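Local coordinates for protein cytochrome P450 monooxygenase (Rhodococcus sp. ECU0066, PDB 6KBH) that probably catalyses monooxygenation at a heme, with electrons likely relayed from its own FMN and [2Fe-2S] cluster within the same chain, at residues W76-Y81 with A351-V356; S97-K102 with A330-L335. One frame throughout, in Å; residues are numbered along the deposited sequence.

Contact 1: residues W76-Y81 with A351-V356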
ATOM      1  N   TRP A  76      26.225 -13.626 -11.557  1.00 74.58           N
ATOM      2  CA  TRP A  76      26.136 -14.082 -10.180  1.00 76.51           C
ATOM      3  C   TRP A  76      24.689 -13.967  -9.718  1.00 63.27           C
ATOM      4  O   TRP A  76      24.008 -12.987 -10.027  1.00 72.23           O
ATOM      5  CB  TRP A  76      27.055 -13.245  -9.288  1.00 70.61           C
ATOM      6  CG  TRP A  76      28.474 -13.257  -9.760  1.00 75.95           C
ATOM      7  CD1 TRP A  76      28.977 -12.638 -10.871  1.00 74.05           C
ATOM      8  CD2 TRP A  76      29.575 -13.925  -9.141  1.00 75.76           C
ATOM      9  NE1 TRP A  76      30.324 -12.883 -10.981  1.00 76.63           N
ATOM     10  CE2 TRP A  76      30.716 -13.670  -9.931  1.00 81.47           C
ATOM     11  CE3 TRP A  76      29.708 -14.718  -7.997  1.00 74.61           C
ATOM     12  CZ2 TRP A  76      31.973 -14.177  -9.610  1.00 79.73           C
ATOM     13  CZ3 TRP A  76      30.958 -15.220  -7.680  1.00 88.93           C
ATOM     14  CH2 TRP A  76      32.074 -14.948  -8.485  1.00 83.16           C
ATOM     15  N   VAL A  77      24.220 -14.976  -8.989  1.00 66.29           N
ATOM     16  CA  VAL A  77      22.819 -15.088  -8.599  1.00 64.10           C
ATOM     17  C   VAL A  77      22.692 -14.755  -7.120  1.00 72.41           C
ATOM     18  O   VAL A  77      23.463 -15.260  -6.294  1.00 71.91           O
ATOM     19  CB  VAL A  77      22.262 -16.489  -8.895  1.00 65.28           C
ATOM     20  CG1 VAL A  77      20.765 -16.535  -8.633  1.00 65.24           C
ATOM     21  CG2 VAL A  77      22.566 -16.883 -10.324  1.00 66.10           C
ATOM     22  N   VAL A  78      21.717 -13.909  -6.791  1.00 79.14           N
ATOM     23  CA  VAL A  78      21.470 -13.455  -5.427  1.00 69.24           C
ATOM     24  C   VAL A  78      20.040 -13.815  -5.065  1.00 70.65           C
ATOM     25  O   VAL A  78      19.102 -13.502  -5.806  1.00 70.85           O
ATOM     26  CB  VAL A  78      21.724 -11.947  -5.274  1.00 68.89           C
ATOM     27  CG1 VAL A  78      21.481 -11.509  -3.834  1.00 71.26           C
ATOM     28  CG2 VAL A  78      23.142 -11.620  -5.701  1.00 70.49           C
ATOM     29  N   THR A  79      19.878 -14.456  -3.917  1.00 76.58           N
ATOM     30  CA  THR A  79      18.712 -15.279  -3.668  1.00 68.17           C
ATOM     31  C   THR A  79      17.887 -14.853  -2.459  1.00 72.81           C
ATOM     32  O   THR A  79      16.661 -14.975  -2.518  1.00 66.94           O
ATOM     33  CB  THR A  79      19.173 -16.740  -3.547  1.00 65.02           C
ATOM     34  OG1 THR A  79      19.396 -17.270  -4.863  1.00 91.92           O
ATOM     35  CG2 THR A  79      18.195 -17.603  -2.826  1.00 69.57           C
ATOM     36  N   ARG A  80      18.490 -14.260  -1.425  1.00 58.18           N
ATOM     37  CA  ARG A  80      17.769 -13.950  -0.194  1.00 73.46           C
ATOM     38  C   ARG A  80      17.355 -12.476  -0.122  1.00 73.20           C
ATOM     39  O   ARG A  80      18.004 -11.593  -0.688  1.00 71.45           O
ATOM     40  CB  ARG A  80      18.616 -14.344   1.020  1.00 67.30           C
ATOM     41  CG  ARG A  80      18.870 -15.846   1.053  1.00 79.05           C
ATOM     42  CD  ARG A  80      19.100 -16.416   2.440  1.00 79.33           C
ATOM     43  NE  ARG A  80      20.454 -16.183   2.924  1.00 81.91           N
ATOM     44  CZ  ARG A  80      21.113 -17.025   3.712  1.00 81.68           C
ATOM     45  NH1 ARG A  80      20.548 -18.164   4.092  1.00 78.71           N
ATOM     46  NH2 ARG A  80      22.343 -16.735   4.111  1.00 78.63           N
ATOM     47  N   TYR A  81      16.268 -12.223   0.613  1.00 73.25           N
ATOM     48  CA  TYR A  81      15.516 -10.973   0.500  1.00 76.98           C
ATOM     49  C   TYR A  81      16.282  -9.775   1.059  1.00 73.79           C
ATOM     50  O   TYR A  81      16.261  -8.692   0.459  1.00 74.58           O
ATOM     51  CB  TYR A  81      14.158 -11.149   1.187  1.00 71.39           C
ATOM     52  CG  TYR A  81      13.343  -9.895   1.441  1.00 81.34           C
ATOM     53  CD1 TYR A  81      13.554  -9.119   2.571  1.00 76.06           C
ATOM     54  CD2 TYR A  81      12.315  -9.528   0.578  1.00 74.17           C
ATOM     55  CE1 TYR A  81      12.807  -7.995   2.812  1.00 79.71           C
ATOM     56  CE2 TYR A  81      11.558  -8.398   0.816  1.00 81.30           C
ATOM     57  CZ  TYR A  81      11.809  -7.640   1.937  1.00 79.78           C
ATOM     58  OH  TYR A  81      11.067  -6.514   2.194  1.00 79.95           O
ATOM     59  N   ALA A 351      31.061  -7.540 -12.654  1.00 78.81           N
ATOM     60  CA  ALA A 351      30.143  -8.659 -12.516  1.00 73.74           C
ATOM     61  C   ALA A 351      28.704  -8.190 -12.687  1.00 75.97           C
ATOM     62  O   ALA A 351      28.336  -7.079 -12.297  1.00 83.96           O
ATOM     63  CB  ALA A 351      30.313  -9.328 -11.154  1.00 71.97           C
ATOM     64  N   LYS A 352      27.889  -9.053 -13.280  1.00 78.54           N
ATOM     65  CA  LYS A 352      26.481  -8.779 -13.521  1.00 72.83           C
ATOM     66  C   LYS A 352      25.657  -9.597 -12.541  1.00 70.70           C
ATOM     67  O   LYS A 352      25.902 -10.795 -12.369  1.00 74.24           O
ATOM     68  CB  LYS A 352      26.099  -9.115 -14.964  1.00 80.09           C
ATOM     69  CG  LYS A 352      26.858  -8.305 -16.008  1.00 81.36           C
ATOM     70  CD  LYS A 352      26.423  -8.671 -17.420  1.00 82.37           C
ATOM     71  CE  LYS A 352      27.185  -7.877 -18.468  1.00 78.40           C
ATOM     72  NZ  LYS A 352      26.735  -8.218 -19.848  1.00 91.84           N
ATOM     73  N   LEU A 353      24.697  -8.950 -11.889  1.00 77.54           N
ATOM     74  CA  LEU A 353      23.906  -9.589 -10.848  1.00 76.09           C
ATOM     75  C   LEU A 353      22.546 -10.012 -11.383  1.00 72.78           C
ATOM     76  O   LEU A 353      21.893  -9.263 -12.114  1.00 68.49           O
ATOM     77  CB  LEU A 353      23.723  -8.651  -9.653  1.00 62.89           C
ATOM     78  CG  LEU A 353      24.983  -8.384  -8.825  1.00 76.39           C
ATOM     79  CD1 LEU A 353      24.637  -7.678  -7.514  1.00 68.80           C
ATOM     80  CD2 LEU A 353      25.744  -9.678  -8.561  1.00 71.38           C
ATOM     81  N   LEU A 354      22.133 -11.225 -11.027  1.00 65.63           N
ATOM     82  CA  LEU A 354      20.755 -11.674 -11.202  1.00 57.23           C
ATOM     83  C   LEU A 354      20.137 -11.759  -9.812  1.00 70.20           C
ATOM     84  O   LEU A 354      20.361 -12.730  -9.082  1.00 69.78           O
ATOM     85  CB  LEU A 354      20.684 -13.014 -11.919  1.00 52.19           C
ATOM     86  CG  LEU A 354      19.252 -13.367 -12.315  1.00 58.44           C
ATOM     87  CD1 LEU A 354      18.736 -12.359 -13.329  1.00 57.97           C
ATOM     88  CD2 LEU A 354      19.152 -14.780 -12.863  1.00 54.00           C
ATOM     89  N   ILE A 355      19.365 -10.742  -9.444  1.00 56.04           N
ATOM     90  CA  ILE A 355      18.766 -10.654  -8.120  1.00 57.94           C
ATOM     91  C   ILE A 355      17.330 -11.163  -8.225  1.00 61.69           C
ATOM     92  O   ILE A 355      16.470 -10.533  -8.847  1.00 65.82           O
ATOM     93  CB  ILE A 355      18.858  -9.228  -7.558  1.00 62.87           C
ATOM     94  CG1 ILE A 355      18.208  -8.198  -8.488  1.00 61.49           C
ATOM     95  CG2 ILE A 355      20.322  -8.855  -7.357  1.00 64.67           C
ATOM     96  CD1 ILE A 355      18.557  -6.761  -8.151  1.00 61.02           C
ATOM     97  N   VAL A 356      17.069 -12.322  -7.625  1.00 61.66           N
ATOM     98  CA  VAL A 356      15.835 -13.066  -7.881  1.00 62.97           C
ATOM     99  C   VAL A 356      14.771 -12.510  -6.941  1.00 72.48           C
ATOM    100  O   VAL A 356      14.639 -12.933  -5.790  1.00 61.17           O
ATOM    101  CB  VAL A 356      16.032 -14.573  -7.719  1.00 61.60           C
ATOM    102  CG1 VAL A 356      14.781 -15.318  -8.144  1.00 58.85           C
ATOM    103  CG2 VAL A 356      17.234 -15.040  -8.531  1.00 57.48           C
TER

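Contact 2: residues S97-K102 with A330-L335. With HEM (protoporphyrin IX containing Fe), chain C.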
ATOM      1  N   SER A  97      22.751  -0.073 -15.262  1.00 72.07           N
ATOM      2  CA  SER A  97      23.212   0.025 -16.646  1.00 69.37           C
ATOM      3  C   SER A  97      22.702  -1.127 -17.503  1.00 72.07           C
ATOM      4  O   SER A  97      22.340  -0.930 -18.668  1.00 77.34           O
ATOM      5  CB  SER A  97      24.742   0.060 -16.687  1.00 74.05           C
ATOM      6  OG  SER A  97      25.259   1.166 -15.969  1.00 88.02           O
ATOM      7  N   ILE A  98      22.654  -2.332 -16.941  1.00 60.98           N
ATOM      8  CA  ILE A  98      22.355  -3.537 -17.705  1.00 68.82           C
ATOM      9  C   ILE A  98      20.889  -3.954 -17.561  1.00 66.69           C
ATOM     10  O   ILE A  98      20.531  -5.076 -17.918  1.00 57.10           O
ATOM     11  CB  ILE A  98      23.291  -4.688 -17.312  1.00 66.92           C
ATOM     12  CG1 ILE A  98      23.183  -4.952 -15.808  1.00 68.06           C
ATOM     13  CG2 ILE A  98      24.725  -4.361 -17.703  1.00 67.78           C
ATOM     14  CD1 ILE A  98      23.715  -6.295 -15.379  1.00 72.67           C
ATOM     15  N   ALA A  99      20.032  -3.055 -17.065  1.00 65.81           N
ATOM     16  CA  ALA A  99      18.670  -3.433 -16.684  1.00 62.46           C
ATOM     17  C   ALA A  99      17.889  -4.033 -17.852  1.00 68.51           C
ATOM     18  O   ALA A  99      17.123  -4.986 -17.665  1.00 66.26           O
ATOM     19  CB  ALA A  99      17.930  -2.223 -16.116  1.00 73.77           C
ATOM     20  N   LEU A 100      18.053  -3.486 -19.060  1.00 72.97           N
ATOM     21  CA  LEU A 100      17.423  -4.057 -20.247  1.00 71.90           C
ATOM     22  C   LEU A 100      18.455  -4.493 -21.284  1.00 68.79           C
ATOM     23  O   LEU A 100      18.147  -4.582 -22.475  1.00 70.62           O
ATOM     24  CB  LEU A 100      16.408  -3.094 -20.869  1.00 68.91           C
ATOM     25  CG  LEU A 100      15.222  -2.603 -20.019  1.00 81.20           C
ATOM     26  CD1 LEU A 100      15.188  -1.101 -19.908  1.00 78.85           C
ATOM     27  CD2 LEU A 100      13.894  -3.092 -20.575  1.00 84.40           C
ATOM     28  N   GLU A 101      19.680  -4.782 -20.845  1.00 69.81           N
ATOM     29  CA  GLU A 101      20.660  -5.409 -21.724  1.00 66.45           C
ATOM     30  C   GLU A 101      20.130  -6.752 -22.207  1.00 68.05           C
ATOM     31  O   GLU A 101      19.659  -7.570 -21.413  1.00 61.10           O
ATOM     32  CB  GLU A 101      21.989  -5.600 -20.992  1.00 72.51           C
ATOM     33  CG  GLU A 101      23.219  -5.593 -21.887  1.00 65.75           C
ATOM     34  CD  GLU A 101      24.416  -6.266 -21.237  1.00 78.55           C
ATOM     35  OE1 GLU A 101      24.231  -7.306 -20.567  1.00 80.91           O
ATOM     36  OE2 GLU A 101      25.541  -5.742 -21.379  1.00 84.48           O
ATOM     37  N   LYS A 102      20.189  -6.974 -23.513  1.00 73.18           N
ATOM     38  CA  LYS A 102      19.647  -8.199 -24.076  1.00 74.97           C
ATOM     39  C   LYS A 102      20.611  -9.353 -23.833  1.00 74.35           C
ATOM     40  O   LYS A 102      21.827  -9.206 -23.979  1.00 72.96           O
ATOM     41  CB  LYS A 102      19.352  -8.013 -25.567  1.00 67.92           C
ATOM     42  CG  LYS A 102      18.179  -7.063 -25.820  1.00 83.32           C
ATOM     43  CD  LYS A 102      18.327  -6.287 -27.126  1.00 85.04           C
ATOM     44  CE  LYS A 102      18.006  -4.796 -26.952  1.00 75.72           C
ATOM     45  NZ  LYS A 102      19.242  -3.941 -26.914  1.00 78.87           N
ATOM     46  N   ALA A 330      10.444 -12.318 -12.179  1.00 78.70           N
ATOM     47  CA  ALA A 330      11.114 -13.413 -11.492  1.00 71.68           C
ATOM     48  C   ALA A 330      12.484 -12.992 -10.983  1.00 70.10           C
ATOM     49  O   ALA A 330      12.922 -13.458  -9.926  1.00 78.23           O
ATOM     50  CB  ALA A 330      11.240 -14.620 -12.421  1.00 72.21           C
ATOM     51  N   ALA A 331      13.161 -12.106 -11.706  1.00 66.89           N
ATOM     52  CA  ALA A 331      14.486 -11.652 -11.315  1.00 68.11           C
ATOM     53  C   ALA A 331      14.767 -10.334 -12.015  1.00 58.31           C
ATOM     54  O   ALA A 331      14.116  -9.984 -13.000  1.00 63.21           O
ATOM     55  CB  ALA A 331      15.560 -12.692 -11.657  1.00 67.36           C
ATOM     56  N   TRP A 332      15.746  -9.605 -11.487  1.00 59.22           N
ATOM     57  CA  TRP A 332      16.166  -8.335 -12.056  1.00 57.93           C
ATOM     58  C   TRP A 332      17.687  -8.303 -12.067  1.00 63.06           C
ATOM     59  O   TRP A 332      18.347  -9.246 -11.619  1.00 65.43           O
ATOM     60  CB  TRP A 332      15.567  -7.153 -11.285  1.00 64.29           C
ATOM     61  CG  TRP A 332      15.415  -5.921 -12.120  1.00 61.92           C
ATOM     62  CD1 TRP A 332      15.991  -4.704 -11.899  1.00 64.26           C
ATOM     63  CD2 TRP A 332      14.643  -5.787 -13.320  1.00 58.52           C
ATOM     64  NE1 TRP A 332      15.622  -3.820 -12.881  1.00 66.54           N
ATOM     65  CE2 TRP A 332      14.796  -4.461 -13.768  1.00 63.16           C
ATOM     66  CE3 TRP A 332      13.839  -6.661 -14.059  1.00 70.50           C
ATOM     67  CZ2 TRP A 332      14.172  -3.985 -14.921  1.00 66.02           C
ATOM     68  CZ3 TRP A 332      13.220  -6.187 -15.206  1.00 67.56           C
ATOM     69  CH2 TRP A 332      13.390  -4.861 -15.624  1.00 70.81           C
ATOM     70  N   ARG A 333      18.255  -7.217 -12.587  1.00 60.93           N
ATOM     71  CA  ARG A 333      19.670  -7.210 -12.922  1.00 64.03           C
ATOM     72  C   ARG A 333      20.334  -5.910 -12.498  1.00 61.91           C
ATOM     73  O   ARG A 333      19.754  -4.829 -12.629  1.00 67.29           O
ATOM     74  CB  ARG A 333      19.873  -7.439 -14.427  1.00 61.15           C
ATOM     75  CG  ARG A 333      19.382  -8.803 -14.886  1.00 63.15           C
ATOM     76  CD  ARG A 333      19.603  -9.021 -16.364  1.00 68.66           C
ATOM     77  NE  ARG A 333      18.777  -8.155 -17.189  1.00 70.80           N
ATOM     78  CZ  ARG A 333      18.960  -7.988 -18.491  1.00 67.81           C
ATOM     79  NH1 ARG A 333      19.949  -8.629 -19.105  1.00 70.30           N
ATOM     80  NH2 ARG A 333      18.165  -7.181 -19.177  1.00 64.11           N
ATOM     81  N   ARG A 334      21.563  -6.034 -11.999  1.00 63.82           N
ATOM     82  CA  ARG A 334      22.400  -4.900 -11.643  1.00 72.15           C
ATOM     83  C   ARG A 334      23.831  -5.193 -12.070  1.00 75.67           C
ATOM     84  O   ARG A 334      24.241  -6.352 -12.169  1.00 71.86           O
ATOM     85  CB  ARG A 334      22.344  -4.602 -10.136  1.00 71.03           C
ATOM     86  CG  ARG A 334      21.046  -3.940  -9.682  1.00 79.06           C
ATOM     87  CD  ARG A 334      20.952  -2.506 -10.184  1.00 75.68           C
ATOM     88  NE  ARG A 334      19.763  -1.822  -9.686  1.00 68.03           N
ATOM     89  CZ  ARG A 334      18.597  -1.783 -10.326  1.00 67.42           C
ATOM     90  NH1 ARG A 334      18.453  -2.394 -11.493  1.00 67.45           N
ATOM     91  NH2 ARG A 334      17.572  -1.134  -9.796  1.00 69.20           N
ATOM     92  N   LEU A 335      24.584  -4.130 -12.332  1.00 80.03           N
ATOM     93  CA  LEU A 335      25.974  -4.228 -12.761  1.00 78.13           C
ATOM     94  C   LEU A 335      26.869  -3.749 -11.627  1.00 91.23           C
ATOM     95  O   LEU A 335      26.802  -2.580 -11.231  1.00 92.85           O
ATOM     96  CB  LEU A 335      26.213  -3.402 -14.026  1.00 75.13           C
ATOM     97  CG  LEU A 335      27.657  -3.223 -14.501  1.00 80.16           C
ATOM     98  CD1 LEU A 335      28.288  -4.563 -14.847  1.00 68.68           C
ATOM     99  CD2 LEU A 335      27.708  -2.278 -15.694  1.00 79.07           C
TER
HETATM  100  CHA HEM C 802      11.010   0.280 -12.988  1.00 72.55           C
HETATM  101  CHB HEM C 802       8.382  -3.913 -12.011  1.00 63.93           C
HETATM  102  CHC HEM C 802       4.028  -1.734 -14.087  1.00 71.37           C
HETATM  103  CHD HEM C 802       6.666   2.408 -15.037  1.00 75.61           C
HETATM  104  C1A HEM C 802      10.424  -1.012 -12.626  1.00 72.69           C
HETATM  105  C2A HEM C 802      11.410  -1.901 -12.003  1.00 58.52           C
HETATM  106  C3A HEM C 802      10.683  -3.061 -11.727  1.00 62.31           C
HETATM  107  C4A HEM C 802       9.312  -2.765 -12.220  1.00 54.12           C
HETATM  108  CMA HEM C 802      11.193  -4.314 -11.085  1.00 59.17           C
HETATM  109  CAA HEM C 802      12.854  -1.643 -11.696  1.00 61.54           C
HETATM  110  CBA HEM C 802      13.150  -1.392 -10.250  1.00 63.91           C
HETATM  111  CGA HEM C 802      14.501  -0.899  -9.853  1.00 66.22           C
HETATM  112  O1A HEM C 802      15.314  -1.089 -10.795  1.00 78.76           O
HETATM  113  O2A HEM C 802      14.453  -0.431  -8.682  1.00 62.93           O
HETATM  114  C1B HEM C 802       6.968  -3.749 -12.473  1.00 62.92           C
HETATM  115  C2B HEM C 802       5.869  -4.812 -12.335  1.00 72.66           C
HETATM  116  C3B HEM C 802       4.509  -4.121 -12.984  1.00 59.53           C
HETATM  117  C4B HEM C 802       4.939  -2.741 -13.440  1.00 64.04           C
HETATM  118  CMB HEM C 802       6.007  -6.175 -11.748  1.00 76.81           C
HETATM  119  CAB HEM C 802       3.152  -4.721 -13.119  1.00 62.85           C
HETATM  120  CBB HEM C 802       2.521  -5.310 -11.905  1.00 68.12           C
HETATM  121  C1C HEM C 802       4.672  -0.435 -14.435  1.00 75.70           C
HETATM  122  C2C HEM C 802       3.700   0.429 -15.052  1.00 69.59           C
HETATM  123  C3C HEM C 802       4.404   1.580 -15.329  1.00 74.99           C
HETATM  124  C4C HEM C 802       5.744   1.292 -14.840  1.00 70.29           C
HETATM  125  CMC HEM C 802       2.260   0.147 -15.325  1.00 69.16           C
HETATM  126  CAC HEM C 802       3.868   2.829 -15.960  1.00 78.89           C
HETATM  127  CBC HEM C 802       4.239   3.194 -17.352  1.00 75.69           C
HETATM  128  C1D HEM C 802       7.982   2.015 -14.520  1.00 63.44           C
HETATM  129  C2D HEM C 802       9.001   3.105 -14.679  1.00 60.68           C
HETATM  130  C3D HEM C 802      10.371   2.443 -14.038  1.00 66.16           C
HETATM  131  C4D HEM C 802       9.929   1.074 -13.606  1.00 67.02           C
HETATM  132  CMD HEM C 802       8.793   4.451 -15.280  1.00 76.36           C
HETATM  133  CAD HEM C 802      11.709   3.081 -13.915  1.00 75.64           C
HETATM  134  CBD HEM C 802      11.857   4.053 -12.790  1.00 59.85           C
HETATM  135  CGD HEM C 802      13.240   4.388 -12.364  1.00 68.09           C
HETATM  136  O1D HEM C 802      14.007   3.500 -12.807  1.00 73.85           O
HETATM  137  O2D HEM C 802      13.252   5.442 -11.678  1.00 65.26           O
HETATM  138  NA  HEM C 802       9.128  -1.520 -12.775  1.00 70.35           N
HETATM  139  NB  HEM C 802       6.404  -2.488 -13.064  1.00 67.37           N
HETATM  140  NC  HEM C 802       5.943   0.075 -14.293  1.00 75.22           N
HETATM  141  ND  HEM C 802       8.431   0.724 -13.827  1.00 64.76           N
HETATM  142 FE   HEM C 802       7.433  -0.966 -13.578  1.00 75.70          FE

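Contact 1: residues W76-Y81 with A351-V356
Trp-76 to Val-78 runs parallel to Lys-352 to Ile-355, the short strand axes 4.7 Å apart at closest and turned 31° from each other. Four backbone hydrogen bonds join them. Trp-76 N donates to Lys-352 O, and Leu-354 N returns one to Trp-76 O at 2.8 Å. Val-78 N then reaches Leu-354 O, and Val-356 N reaches Val-78 O. Trp-76 and Val-78 thus use both their N-H and C=O here, as in a regular parallel ladder.

Side chains alternate between the two faces. On one face are Trp-76, Val-78, Leu-353 and Ile-355. The Trp-76 side chain swings beside its own backbone N (chi1 -56°), which brings NE1 to 3.6 Å from Ala-351 CB. Lys-352 O lies at the edge of the indole, near its plane. Leu-353 CD2 reaches back to Trp-76 CB at 3.9 Å, and Ile-355 CG2 packs against Val-78 CB at 4.0 Å. Helix 81-89 packs against this face.

Val-77 and Leu-354 point to the other face. There Val-77 CG1 meets Val-356 CG2 at 3.8 Å, the two side chains crossing at a slant. Val-77 also bonds through its backbone to Phe-68. This is the one parallel pairing in a mixed sheet, with 67-69 beside 76-78 and 332-336 beside 352-355, both antiparallel. It is the beta-1 sheet of the cytochrome P450 fold, built from early and late parts of the P450 chain.

Contact 2: residues S97-K102 with A330-L335
Glu-101 O is gripped by both terminal nitrogens of Arg-333, NH1 at 2.6 Å and NH2 at 2.7 Å. The oxygen lies in the guanidinium plane, at the end of the group. Arg-333 NH2 also donates to Ala-99 O at 2.9 Å, but it sits above that carbonyl's plane. Ile-98 O lies over the centre of one guanidinium face, 3.3 Å from the plane. This is packing, not a hydrogen bond. The side chain bends at chi3 (-68°), which brings the guanidinium among these three carbonyls. Tyr-75 OH is a further partner of NH1. Ile-98 to Glu-101 forms a type I beta turn, closed by Glu-101 N bonding to Ile-98 O. A leucine in place of Arg-333 would probably leave the Glu-101 and Ala-99 carbonyls without these donors and the turn freer to shift.

Strand 332-336 of the beta-1 sheet also carries Arg-334, a heme-binding residue, to a propionate, as in other P450s. Arg-334 NH2 donates to heme O1A. Arg-137, His-133 and His-391 are also hydrogen-bonded to the heme. Arg-334 NH1 bonds to Arg-333 O, which probably limits its rotation. Ala-99 O lies over the rim of one face of the Trp-332 ring, with heme CMA more loosely placed opposite.

Ile-98 CG1 meets Leu-335 CB at 3.8 Å, the side chains crossing at about a right angle. Leu-335 CD2 touches Ser-97 CB at 3.9 Å.

Overall arrangement
Contacts 1 and 2 belong to one mixed sheet, their centres about 10 Å apart. Strands 352-355 and 332-336 are antiparallel neighbours in it, and Leu-353 N probably bonds to Arg-334 O. A salt bridge from Lys-352 NZ to Glu-101 OE1, 2.8 Å long, ties the loop of contact 2 to the strand of contact 1. Contact 1 is the more buried. It rests on backbone pairing and apolar packing. Contact 2 is only partly buried and joins a loop to a strand through the bonds of one arginine to backbone carbonyls, with Ile-98 and Leu-335 packed beside them. It also reaches the heme directly, whereas the side chain of Ile-355 is about 7 Å from the heme.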